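Local coordinates for alkylhydroperoxidase AhpD core: uncharacterized peroxidase-related protein (Ralstonia eutropha, PDB 2PRR) that is of unknown function but probably reduces peroxides, as do the AhpD alkylhydroperoxidases of the carboxymuconolactone decarboxylase family to which it belongs, at residues M76-T81 with V92-I97; L43-R48 with R53-Y58; A131-V134 with E140-E143; H7-Y12 with V38-L43. One frame throughout, in Å; residues are numbered along the deposited sequence.

Contact 1 of 4, residues M76-T81 with V92-I97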
loop_
_atom_site.group_PDB
_atom_site.type_symbol
_atom_site.label_atom_id
_atom_site.label_comp_id
_atom_site.label_asym_id
_atom_site.label_seq_id
_atom_site.Cartn_x
_atom_site.Cartn_y
_atom_site.Cartn_z
HETATM N N MSE D 76 -23.936 2.521 11.043
HETATM C CA MSE D 76 -23.176 1.410 10.512
HETATM C C MSE D 76 -22.096 1.960 9.577
HETATM O O MSE D 76 -20.937 1.554 9.641
HETATM C CB MSE D 76 -24.142 0.452 9.808
HETATM C CG MSE D 76 -23.697 -0.970 9.669
HETATM SE SE MSE D 76 -25.081 -2.009 8.913
HETATM C CE MSE D 76 -26.685 -1.667 10.219
ATOM N N ILE D 77 -22.472 2.930 8.748
ATOM C CA ILE D 77 -21.518 3.587 7.859
ATOM C C ILE D 77 -20.385 4.245 8.661
ATOM O O ILE D 77 -19.203 4.166 8.288
ATOM C CB ILE D 77 -22.203 4.619 6.941
ATOM C CG1 ILE D 77 -23.230 3.915 6.036
ATOM C CG2 ILE D 77 -21.136 5.357 6.059
ATOM C CD1 ILE D 77 -24.067 4.803 5.144
ATOM N N VAL D 78 -20.728 4.868 9.776
ATOM C CA VAL D 78 -19.722 5.533 10.594
ATOM C C VAL D 78 -18.749 4.552 11.194
ATOM O O VAL D 78 -17.517 4.813 11.248
ATOM C CB VAL D 78 -20.331 6.315 11.775
ATOM C CG1 VAL D 78 -19.203 7.001 12.578
ATOM C CG2 VAL D 78 -21.363 7.308 11.274
ATOM N N VAL D 79 -19.275 3.418 11.630
ATOM C CA VAL D 79 -18.429 2.452 12.282
ATOM C C VAL D 79 -17.389 1.824 11.296
ATOM O O VAL D 79 -16.241 1.666 11.688
ATOM C CB VAL D 79 -19.241 1.372 13.044
ATOM C CG1 VAL D 79 -18.325 0.418 13.734
ATOM C CG2 VAL D 79 -20.187 2.022 14.119
ATOM N N ALA D 80 -17.795 1.491 10.069
ATOM C CA ALA D 80 -16.872 0.839 9.118
ATOM C C ALA D 80 -15.809 1.782 8.608
ATOM O O ALA D 80 -14.664 1.389 8.428
ATOM C CB ALA D 80 -17.629 0.201 7.951
ATOM N N THR D 81 -16.201 3.027 8.356
ATOM C CA THR D 81 -15.302 4.051 7.836
ATOM C C THR D 81 -14.311 4.512 8.897
ATOM O O THR D 81 -13.103 4.666 8.606
ATOM C CB THR D 81 -16.092 5.207 7.183
ATOM O OG1 THR D 81 -17.025 5.824 8.114
ATOM C CG2 THR D 81 -16.840 4.659 5.968
ATOM N N VAL D 92 -15.847 3.483 18.818
ATOM C CA VAL D 92 -16.394 3.138 20.109
ATOM C C VAL D 92 -17.735 3.843 20.386
ATOM O O VAL D 92 -18.679 3.210 20.801
ATOM C CB VAL D 92 -15.354 3.402 21.243
ATOM C CG1 VAL D 92 -15.980 3.239 22.628
ATOM C CG2 VAL D 92 -14.132 2.437 21.078
ATOM N N ALA D 93 -17.791 5.135 20.116
ATOM C CA ALA D 93 -18.986 5.949 20.340
ATOM C C ALA D 93 -20.138 5.517 19.442
ATOM O O ALA D 93 -21.233 5.277 19.913
ATOM C CB ALA D 93 -18.650 7.415 20.108
ATOM N N HIS D 94 -19.875 5.395 18.147
ATOM C CA HIS D 94 -20.888 4.988 17.191
ATOM C C HIS D 94 -21.182 3.506 17.133
ATOM O O HIS D 94 -22.140 3.098 16.495
ATOM C CB HIS D 94 -20.597 5.614 15.814
ATOM C CG HIS D 94 -20.653 7.093 15.880
ATOM N ND1 HIS D 94 -21.848 7.773 15.977
ATOM C CD2 HIS D 94 -19.681 8.017 16.042
ATOM C CE1 HIS D 94 -21.605 9.061 16.126
ATOM N NE2 HIS D 94 -20.299 9.235 16.166
ATOM N N GLY D 95 -20.354 2.686 17.763
ATOM C CA GLY D 95 -20.665 1.273 17.867
ATOM C C GLY D 95 -21.787 1.147 18.887
ATOM O O GLY D 95 -22.713 0.379 18.714
ATOM N N ALA D 96 -21.683 1.909 19.957
ATOM C CA ALA D 96 -22.684 1.906 21.026
ATOM C C ALA D 96 -24.037 2.288 20.479
ATOM O O ALA D 96 -25.014 1.610 20.703
ATOM C CB ALA D 96 -22.278 2.862 22.127
ATOM N N ILE D 97 -24.056 3.347 19.695
ATOM C CA ILE D 97 -25.267 3.886 19.100
ATOM C C ILE D 97 -25.823 2.927 18.051
ATOM O O ILE D 97 -27.023 2.771 17.947
ATOM C CB ILE D 97 -24.990 5.266 18.499
ATOM C CG1 ILE D 97 -24.452 6.223 19.582
ATOM C CG2 ILE D 97 -26.260 5.844 17.890
ATOM C CD1 ILE D 97 -23.721 7.427 19.040
#
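V78 and V79 together hold H94 and the backbone that follows it. CG1 of V78, set anti to the backbone N (chi1 -179°), reaches the root of the imidazole and lies 3.6 Å from H94 CG. The second group is methyl-to-backbone packing: V79 CG2 approaches H94 O at 3.3 Å and G95 N at 3.7 Å. Valine suits both places because its beta-branched side chain keeps the methyls close to its own helix, short enough to meet the neighbouring backbone with 8.7 Å between the axes at closest approach.

Both ring nitrogens of H94 have polar partners outside the two segments. ND1 is hydrogen-bonded to E75 OE1, one residue before the segment 76-81, while NE2 bonds to a diethylene glycol molecule, probably from the crystallisation liquor. In AhpD relatives a glutamate and a histidine beside a CXXC motif form a proton relay, and the E75-H94 pair is consistent with that role; the bound glycol may mark the pocket.

The two segments run roughly antiparallel, 148° between their directions. F169 of helix 156-179 meets the H94 ring edge-to-face and touches V78, helix 122-137 packs behind I77 and A80, and helix 185-189 lies against V92 and A93.

Contact 2 of 4, residues L43-R48 with R53-Y58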
loop_
_atom_site.group_PDB
_atom_site.type_symbol
_atom_site.label_atom_id
_atom_site.label_comp_id
_atom_site.label_asym_id
_atom_site.label_seq_id
_atom_site.Cartn_x
_atom_site.Cartn_y
_atom_site.Cartn_z
ATOM N N LEU D 43 -17.514 18.504 24.408
ATOM C CA LEU D 43 -16.659 19.246 25.299
ATOM C C LEU D 43 -15.315 19.555 24.685
ATOM O O LEU D 43 -14.767 20.628 24.919
ATOM C CB LEU D 43 -16.470 18.451 26.584
ATOM C CG LEU D 43 -17.773 18.220 27.362
ATOM C CD1 LEU D 43 -17.602 17.051 28.323
ATOM C CD2 LEU D 43 -18.218 19.509 28.073
ATOM N N THR D 44 -14.777 18.626 23.904
ATOM C CA THR D 44 -13.460 18.836 23.288
ATOM C C THR D 44 -13.512 19.845 22.155
ATOM O O THR D 44 -12.623 20.700 22.036
ATOM C CB THR D 44 -12.821 17.496 22.802
ATOM O OG1 THR D 44 -13.709 16.822 21.899
ATOM C CG2 THR D 44 -12.537 16.599 23.984
ATOM N N LEU D 45 -14.549 19.751 21.320
ATOM C CA LEU D 45 -14.721 20.709 20.211
ATOM C C LEU D 45 -15.165 22.093 20.696
ATOM O O LEU D 45 -14.962 23.077 19.995
ATOM C CB LEU D 45 -15.671 20.179 19.131
ATOM C CG LEU D 45 -15.203 18.946 18.339
ATOM C CD1 LEU D 45 -16.275 18.591 17.350
ATOM C CD2 LEU D 45 -13.817 19.096 17.595
ATOM N N ALA D 46 -15.728 22.176 21.908
ATOM C CA ALA D 46 -16.139 23.466 22.498
ATOM C C ALA D 46 -14.943 24.433 22.717
ATOM O O ALA D 46 -15.155 25.598 23.040
ATOM C CB ALA D 46 -16.912 23.240 23.801
ATOM N N HIS D 47 -13.708 23.922 22.584
ATOM C CA HIS D 47 -12.471 24.715 22.589
ATOM C C HIS D 47 -12.453 25.706 21.407
ATOM O O HIS D 47 -11.851 26.765 21.498
ATOM C CB HIS D 47 -11.250 23.763 22.505
ATOM C CG HIS D 47 -9.925 24.454 22.364
ATOM N ND1 HIS D 47 -9.338 25.169 23.389
ATOM C CD2 HIS D 47 -9.053 24.500 21.327
ATOM C CE1 HIS D 47 -8.179 25.655 22.978
ATOM N NE2 HIS D 47 -7.977 25.257 21.732
ATOM N N ARG D 48 -13.079 25.341 20.289
ATOM C CA ARG D 48 -13.208 26.224 19.133
ATOM C C ARG D 48 -14.701 26.352 18.786
ATOM O O ARG D 48 -15.148 25.697 17.844
ATOM C CB ARG D 48 -12.445 25.662 17.941
ATOM C CG ARG D 48 -10.931 25.531 18.141
ATOM C CD ARG D 48 -10.255 26.863 18.386
ATOM N NE ARG D 48 -8.816 26.764 18.205
ATOM C CZ ARG D 48 -8.209 26.808 17.015
ATOM N NH1 ARG D 48 -8.924 26.920 15.907
ATOM N NH2 ARG D 48 -6.876 26.736 16.923
ATOM N N ARG D 53 -20.094 24.828 16.322
ATOM C CA ARG D 53 -21.418 25.119 15.757
ATOM C C ARG D 53 -21.557 24.544 14.356
ATOM O O ARG D 53 -22.595 23.969 14.003
ATOM C CB ARG D 53 -21.713 26.628 15.755
ATOM C CG ARG D 53 -21.861 27.246 17.151
ATOM C CD ARG D 53 -22.217 28.726 17.098
ATOM N NE ARG D 53 -22.108 29.387 18.415
ATOM C CZ ARG D 53 -21.111 30.190 18.797
ATOM N NH1 ARG D 53 -20.064 30.446 18.007
ATOM N NH2 ARG D 53 -21.149 30.718 20.011
ATOM N N ALA D 54 -20.506 24.696 13.560
ATOM C CA ALA D 54 -20.524 24.223 12.183
ATOM C C ALA D 54 -20.488 22.687 12.093
ATOM O O ALA D 54 -21.053 22.090 11.165
ATOM C CB ALA D 54 -19.364 24.848 11.407
ATOM N N PHE D 55 -19.811 22.053 13.042
ATOM C CA PHE D 55 -19.708 20.595 13.094
ATOM C C PHE D 55 -21.076 20.005 13.392
ATOM O O PHE D 55 -21.589 19.177 12.637
ATOM C CB PHE D 55 -18.705 20.191 14.199
ATOM C CG PHE D 55 -18.422 18.703 14.295
ATOM C CD1 PHE D 55 -19.204 17.877 15.080
ATOM C CD2 PHE D 55 -17.338 18.145 13.622
ATOM C CE1 PHE D 55 -18.941 16.536 15.173
ATOM C CE2 PHE D 55 -17.062 16.810 13.717
ATOM C CZ PHE D 55 -17.856 15.999 14.490
ATOM N N PHE D 56 -21.671 20.431 14.494
ATOM C CA PHE D 56 -22.947 19.848 14.877
ATOM C C PHE D 56 -24.071 20.153 13.925
ATOM O O PHE D 56 -24.932 19.327 13.706
ATOM C CB PHE D 56 -23.267 20.124 16.338
ATOM C CG PHE D 56 -22.381 19.363 17.259
ATOM C CD1 PHE D 56 -22.588 18.008 17.459
ATOM C CD2 PHE D 56 -21.295 19.961 17.859
ATOM C CE1 PHE D 56 -21.745 17.294 18.253
ATOM C CE2 PHE D 56 -20.455 19.244 18.665
ATOM C CZ PHE D 56 -20.681 17.913 18.863
ATOM N N ALA D 57 -24.036 21.310 13.302
ATOM C CA ALA D 57 -25.027 21.620 12.292
ATOM C C ALA D 57 -24.885 20.695 11.095
ATOM O O ALA D 57 -25.881 20.268 10.513
ATOM C CB ALA D 57 -24.905 23.061 11.869
ATOM N N TYR D 58 -23.643 20.378 10.711
ATOM C CA TYR D 58 -23.428 19.480 9.591
ATOM C C TYR D 58 -23.842 18.095 10.039
ATOM O O TYR D 58 -24.504 17.379 9.301
ATOM C CB TYR D 58 -21.955 19.458 9.147
ATOM C CG TYR D 58 -21.772 19.277 7.657
ATOM C CD1 TYR D 58 -22.530 18.362 6.940
ATOM C CD2 TYR D 58 -20.818 20.006 6.965
ATOM C CE1 TYR D 58 -22.368 18.212 5.572
ATOM C CE2 TYR D 58 -20.646 19.847 5.568
ATOM C CZ TYR D 58 -21.410 18.938 4.889
ATOM O OH TYR D 58 -21.251 18.751 3.517
#
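L45 turns CG away from its carbonyl carbon (chi1 -66°) and F55 turns its ring away from its own backbone N (chi1 -176°), and these two rotations bring a leucine methyl over an aromatic face. CD1 of L45 lies 3.7 Å from the centroid of the F55 ring and 10° off its normal, a well-centred CH-pi contact. Leucine suits the place because its forked end can set one methyl down at the middle of a ring. The same CD1 also comes within 4.4 Å of F56 CE2, a looser contact. F55 in turn rests its CD1 3.8 Å above the plane of the F56 ring, over its centre, so methyl and two rings are packed in series.

A short turn links the two helices. It is a type I turn from L45 to R48, with R48 N donating to L45 O at 3.0 Å, and it carries the chain to R48, the N-cap residue of helix 49-63. R48 also forms salt bridges to D161 and E157 of a second subunit, so the turn takes part in the subunit interface.

The end of helix 40-45 thus leans its L45 on the side of helix 49-63. F55 also meets F168, L171 and S172 on helix 156-179, F56 stacks on F42, and Y58 of the second subunit packs against F55.

Contact 3 of 4, residues A131-V134 with E140-E143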
loop_
_atom_site.group_PDB
_atom_site.type_symbol
_atom_site.label_atom_id
_atom_site.label_comp_id
_atom_site.label_asym_id
_atom_site.label_seq_id
_atom_site.Cartn_x
_atom_site.Cartn_y
_atom_site.Cartn_z
ATOM N N ALA D 131 -19.460 3.091 0.704
ATOM C CA ALA D 131 -18.890 3.896 1.781
ATOM C C ALA D 131 -17.371 3.745 1.871
ATOM O O ALA D 131 -16.655 4.726 2.004
ATOM C CB ALA D 131 -19.495 3.485 3.085
ATOM N N LEU D 132 -16.881 2.512 1.837
ATOM C CA LEU D 132 -15.439 2.282 1.921
ATOM C C LEU D 132 -14.678 2.838 0.748
ATOM O O LEU D 132 -13.570 3.329 0.943
ATOM C CB LEU D 132 -15.095 0.809 2.168
ATOM C CG LEU D 132 -14.935 0.392 3.651
ATOM C CD1 LEU D 132 -13.797 1.155 4.303
ATOM C CD2 LEU D 132 -16.192 0.567 4.501
ATOM N N LYS D 133 -15.285 2.813 -0.442
ATOM C CA LYS D 133 -14.674 3.387 -1.655
ATOM C C LYS D 133 -14.585 4.924 -1.586
ATOM O O LYS D 133 -13.582 5.534 -1.984
ATOM C CB LYS D 133 -15.456 2.986 -2.910
ATOM C CG LYS D 133 -14.661 3.295 -4.182
ATOM C CD LYS D 133 -15.344 2.877 -5.463
ATOM C CE LYS D 133 -14.273 2.880 -6.617
ATOM N NZ LYS D 133 -14.821 2.635 -7.999
ATOM N N VAL D 134 -15.660 5.547 -1.106
ATOM C CA VAL D 134 -15.684 6.969 -0.912
ATOM C C VAL D 134 -14.630 7.310 0.144
ATOM O O VAL D 134 -13.874 8.266 0.001
ATOM C CB VAL D 134 -17.065 7.441 -0.369
ATOM C CG1 VAL D 134 -17.018 8.898 0.016
ATOM C CG2 VAL D 134 -18.177 7.180 -1.365
ATOM N N GLU D 140 -11.964 7.390 -7.504
ATOM C CA GLU D 140 -12.233 6.287 -8.404
ATOM C C GLU D 140 -13.699 5.993 -8.558
ATOM O O GLU D 140 -14.068 5.142 -9.350
ATOM C CB GLU D 140 -11.479 5.027 -7.954
ATOM C CG GLU D 140 -9.991 5.025 -8.325
ATOM C CD GLU D 140 -9.260 3.761 -7.865
ATOM O OE1 GLU D 140 -9.861 2.943 -7.139
ATOM O OE2 GLU D 140 -8.071 3.584 -8.210
ATOM N N VAL D 141 -14.544 6.709 -7.820
ATOM C CA VAL D 141 -15.969 6.486 -7.897
ATOM C C VAL D 141 -16.474 6.755 -9.304
ATOM O O VAL D 141 -16.243 7.827 -9.844
ATOM C CB VAL D 141 -16.734 7.388 -6.927
ATOM C CG1 VAL D 141 -18.194 7.309 -7.198
ATOM C CG2 VAL D 141 -16.435 6.995 -5.501
ATOM N N ASN D 142 -17.192 5.784 -9.863
ATOM C CA ASN D 142 -17.744 5.850 -11.226
ATOM C C ASN D 142 -19.246 5.465 -11.270
ATOM O O ASN D 142 -19.862 5.226 -10.228
ATOM C CB ASN D 142 -16.914 4.946 -12.137
ATOM C CG ASN D 142 -16.882 3.526 -11.665
ATOM O OD1 ASN D 142 -17.713 3.086 -10.887
ATOM N ND2 ASN D 142 -15.911 2.802 -12.121
ATOM N N GLU D 143 -19.813 5.404 -12.474
ATOM C CA GLU D 143 -21.241 5.074 -12.641
ATOM C C GLU D 143 -21.622 3.649 -12.230
ATOM O O GLU D 143 -22.758 3.406 -11.782
ATOM C CB GLU D 143 -21.703 5.363 -14.082
ATOM C CG GLU D 143 -21.667 6.856 -14.431
ATOM C CD GLU D 143 -22.618 7.702 -13.581
ATOM O OE1 GLU D 143 -23.815 7.330 -13.468
ATOM O OE2 GLU D 143 -22.156 8.736 -13.034
#
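The ammonium of K133 is held by two partners, one in the loop and one in the next helix: NZ donates to E140 O at 2.9 Å and forms a salt bridge with D145 OD2. The bond to E140 is not directed at a lone pair, for NZ stands above the carbonyl plane, 65° out of it. A lysine suits the place because its chain, anti at chi1 (-167°) and extended beyond, spans the gap from helix to loop. On the way it packs its CE 3.8 Å from E140 CB. Its CD lies more loosely, 4.3 Å from V141 CG2.

This is the connection between helix 122-137 and helix 143-151, a helix-loop-helix joint. N142 is the N-cap of the second helix, its OD1 capping a backbone N in the first turn, while D145 OD2 accepts from N142 N, a pattern consistent with a capping box. D145 therefore serves both the helix start and K133, and its charge would probably be balanced by the lysine.

Alongside these polar contacts, CG2 of V134 meets CG2 of V141 at 4.5 Å, a light apolar touch. T178 of a second subunit packs on both valines, and V134 also rests on A163 and T166 of helix 156-179.

Contact 4 of 4, residues H7-Y12 with V38-L43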
loop_
_atom_site.group_PDB
_atom_site.type_symbol
_atom_site.label_atom_id
_atom_site.label_comp_id
_atom_site.label_asym_id
_atom_site.label_seq_id
_atom_site.Cartn_x
_atom_site.Cartn_y
_atom_site.Cartn_z
ATOM N N HIS D 7 -8.812 10.032 33.024
ATOM C CA HIS D 7 -7.829 10.188 31.949
ATOM C C HIS D 7 -8.148 11.467 31.172
ATOM O O HIS D 7 -9.310 11.867 31.098
ATOM C CB HIS D 7 -7.925 9.038 30.948
ATOM C CG HIS D 7 -7.466 7.720 31.472
ATOM N ND1 HIS D 7 -6.182 7.252 31.276
ATOM C CD2 HIS D 7 -8.121 6.754 32.153
ATOM C CE1 HIS D 7 -6.064 6.060 31.830
ATOM N NE2 HIS D 7 -7.225 5.734 32.368
ATOM N N PRO D 8 -7.131 12.100 30.564
ATOM C CA PRO D 8 -7.422 13.289 29.759
ATOM C C PRO D 8 -8.299 12.925 28.553
ATOM O O PRO D 8 -8.200 11.800 28.051
ATOM C CB PRO D 8 -6.039 13.784 29.324
ATOM C CG PRO D 8 -5.107 12.670 29.567
ATOM C CD PRO D 8 -5.696 11.774 30.596
ATOM N N ILE D 9 -9.191 13.833 28.139
ATOM C CA ILE D 9 -10.079 13.571 26.995
ATOM C C ILE D 9 -9.607 14.235 25.693
ATOM O O ILE D 9 -10.141 13.952 24.626
ATOM C CB ILE D 9 -11.535 13.940 27.301
ATOM C CG1 ILE D 9 -11.719 15.441 27.548
ATOM C CG2 ILE D 9 -12.006 13.201 28.527
ATOM C CD1 ILE D 9 -13.170 15.868 27.833
ATOM N N SER D 10 -8.601 15.099 25.785
ATOM C CA SER D 10 -8.059 15.815 24.636
ATOM C C SER D 10 -6.641 16.202 24.969
ATOM O O SER D 10 -6.306 16.256 26.137
ATOM C CB SER D 10 -8.882 17.076 24.427
ATOM O OG SER D 10 -8.359 17.891 23.399
ATOM N N ARG D 11 -5.783 16.428 23.969
ATOM C CA ARG D 11 -4.445 16.979 24.243
ATOM C C ARG D 11 -4.573 18.508 24.356
ATOM O O ARG D 11 -3.631 19.173 24.737
ATOM C CB ARG D 11 -3.415 16.632 23.177
ATOM C CG ARG D 11 -3.642 17.317 21.906
ATOM C CD ARG D 11 -2.535 17.141 20.911
ATOM N NE ARG D 11 -1.205 17.530 21.377
ATOM C CZ ARG D 11 -0.809 18.781 21.629
ATOM N NH1 ARG D 11 -1.633 19.827 21.538
ATOM N NH2 ARG D 11 0.436 18.980 22.026
ATOM N N TYR D 12 -5.749 19.042 23.991
ATOM C CA TYR D 12 -6.076 20.479 24.019
ATOM C C TYR D 12 -6.924 20.816 25.207
ATOM O O TYR D 12 -7.571 19.934 25.748
ATOM C CB TYR D 12 -6.848 20.894 22.741
ATOM C CG TYR D 12 -5.947 20.989 21.553
ATOM C CD1 TYR D 12 -5.645 19.869 20.800
ATOM C CD2 TYR D 12 -5.346 22.189 21.222
ATOM C CE1 TYR D 12 -4.783 19.944 19.721
ATOM C CE2 TYR D 12 -4.481 22.278 20.139
ATOM C CZ TYR D 12 -4.209 21.154 19.391
ATOM O OH TYR D 12 -3.340 21.242 18.319
ATOM N N VAL D 38 -22.166 13.727 29.064
ATOM C CA VAL D 38 -21.872 14.491 27.880
ATOM C C VAL D 38 -20.789 13.783 27.099
ATOM O O VAL D 38 -19.653 13.692 27.573
ATOM C CB VAL D 38 -21.401 15.925 28.199
ATOM C CG1 VAL D 38 -21.053 16.670 26.875
ATOM C CG2 VAL D 38 -22.490 16.690 28.987
ATOM N N PRO D 39 -21.144 13.252 25.919
ATOM C CA PRO D 39 -20.132 12.668 25.052
ATOM C C PRO D 39 -18.996 13.652 24.902
ATOM O O PRO D 39 -19.217 14.847 24.770
ATOM C CB PRO D 39 -20.865 12.487 23.740
ATOM C CG PRO D 39 -22.272 12.236 24.168
ATOM C CD PRO D 39 -22.490 13.107 25.349
ATOM N N ASN D 40 -17.774 13.151 24.910
ATOM C CA ASN D 40 -16.609 14.028 24.903
ATOM C C ASN D 40 -16.400 14.858 23.650
ATOM O O ASN D 40 -15.703 15.862 23.699
ATOM C CB ASN D 40 -15.355 13.237 25.314
ATOM C CG ASN D 40 -15.420 12.769 26.772
ATOM O OD1 ASN D 40 -16.120 13.376 27.617
ATOM N ND2 ASN D 40 -14.717 11.676 27.073
ATOM N N VAL D 41 -17.036 14.494 22.547
ATOM C CA VAL D 41 -16.881 15.253 21.296
ATOM C C VAL D 41 -17.399 16.697 21.510
ATOM O O VAL D 41 -16.819 17.644 20.976
ATOM C CB VAL D 41 -17.628 14.556 20.091
ATOM C CG1 VAL D 41 -19.161 14.519 20.321
ATOM C CG2 VAL D 41 -17.296 15.217 18.724
ATOM N N PHE D 42 -18.476 16.862 22.291
ATOM C CA PHE D 42 -19.030 18.196 22.539
ATOM C C PHE D 42 -18.086 19.073 23.359
ATOM O O PHE D 42 -17.889 20.238 23.055
ATOM C CB PHE D 42 -20.376 18.128 23.297
ATOM C CG PHE D 42 -21.493 17.478 22.526
ATOM C CD1 PHE D 42 -22.274 18.214 21.655
ATOM C CD2 PHE D 42 -21.781 16.122 22.692
ATOM C CE1 PHE D 42 -23.322 17.599 20.944
ATOM C CE2 PHE D 42 -22.815 15.507 21.976
ATOM C CZ PHE D 42 -23.579 16.250 21.108
ATOM N N LEU D 43 -17.514 18.504 24.408
ATOM C CA LEU D 43 -16.659 19.246 25.299
ATOM C C LEU D 43 -15.315 19.555 24.685
ATOM O O LEU D 43 -14.767 20.628 24.919
ATOM C CB LEU D 43 -16.470 18.451 26.584
ATOM C CG LEU D 43 -17.773 18.220 27.362
ATOM C CD1 LEU D 43 -17.602 17.051 28.323
ATOM C CD2 LEU D 43 -18.218 19.509 28.073
#
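The N-terminal arm of the all-helical AhpD-like fold is laid across the beginning of helix 40-45, with I9 pressed on N40 and L43. Here an irregular stretch of loop meets a helix, and one isoleucine supplies the arm's whole share of this packing.

I9 holds CG1 in the crowded position between backbone N and carbonyl carbon (chi1 64°); with the chain extended beyond, CD1 lies over the asparagine amide, while CG2 stays beside it over the same face. CG2 is 3.4 Å from N40 ND2, and CD1 is 3.9 Å from N40 OD1. The branched side chain suits the task, since both of its arms can lie on one flat group. Further along the helix, CD1 approaches L43 CB at 4.4 Å.

I9 lies over the face of the amide, and the bonds of ND2 and OD1 go to other partners. ND2 of N40 bonds to R182 O, and OD1 is hydrogen-bonded as well, so the flat group is held in place while apolar carbons cover it. R182 also pairs with the backbone of I9, so arm and helix share a partner in the loop 180-184. N184 bonds N40 N and V38 O, fastening the approach to the helix.

Beyond I9 the arm turns toward a second subunit, where R11 forms salt bridges to E143 and D156 and a cation-pi contact with F146. The bend there is an ST turn: S10 OG accepts from Y12 N at 2.9 Å, with an N-H...O angle of 153°.

How the contacts relate
Contacts 4 and 2 are one neighbourhood: they share L43 and helix 40-45, their centres lie 12 Å apart, and the T44 CG2 methyl of one meets I9 O of the other at 3.6 Å. Contact 1, its centre about 5 Å from that of the chain, contains the probable reactive region around H94; its centre is 19 Å from that of contact 2 and 18 Å from that of contact 4, without touching either. Contact 3 touches contact 1 through A80 CB against L132 CD2 at 3.8 Å. Contacts 3 and 4 lie on opposite sides of the chain's centre, their centres about 32 Å apart, and contacts 2, 3 and 4 all reach a second subunit.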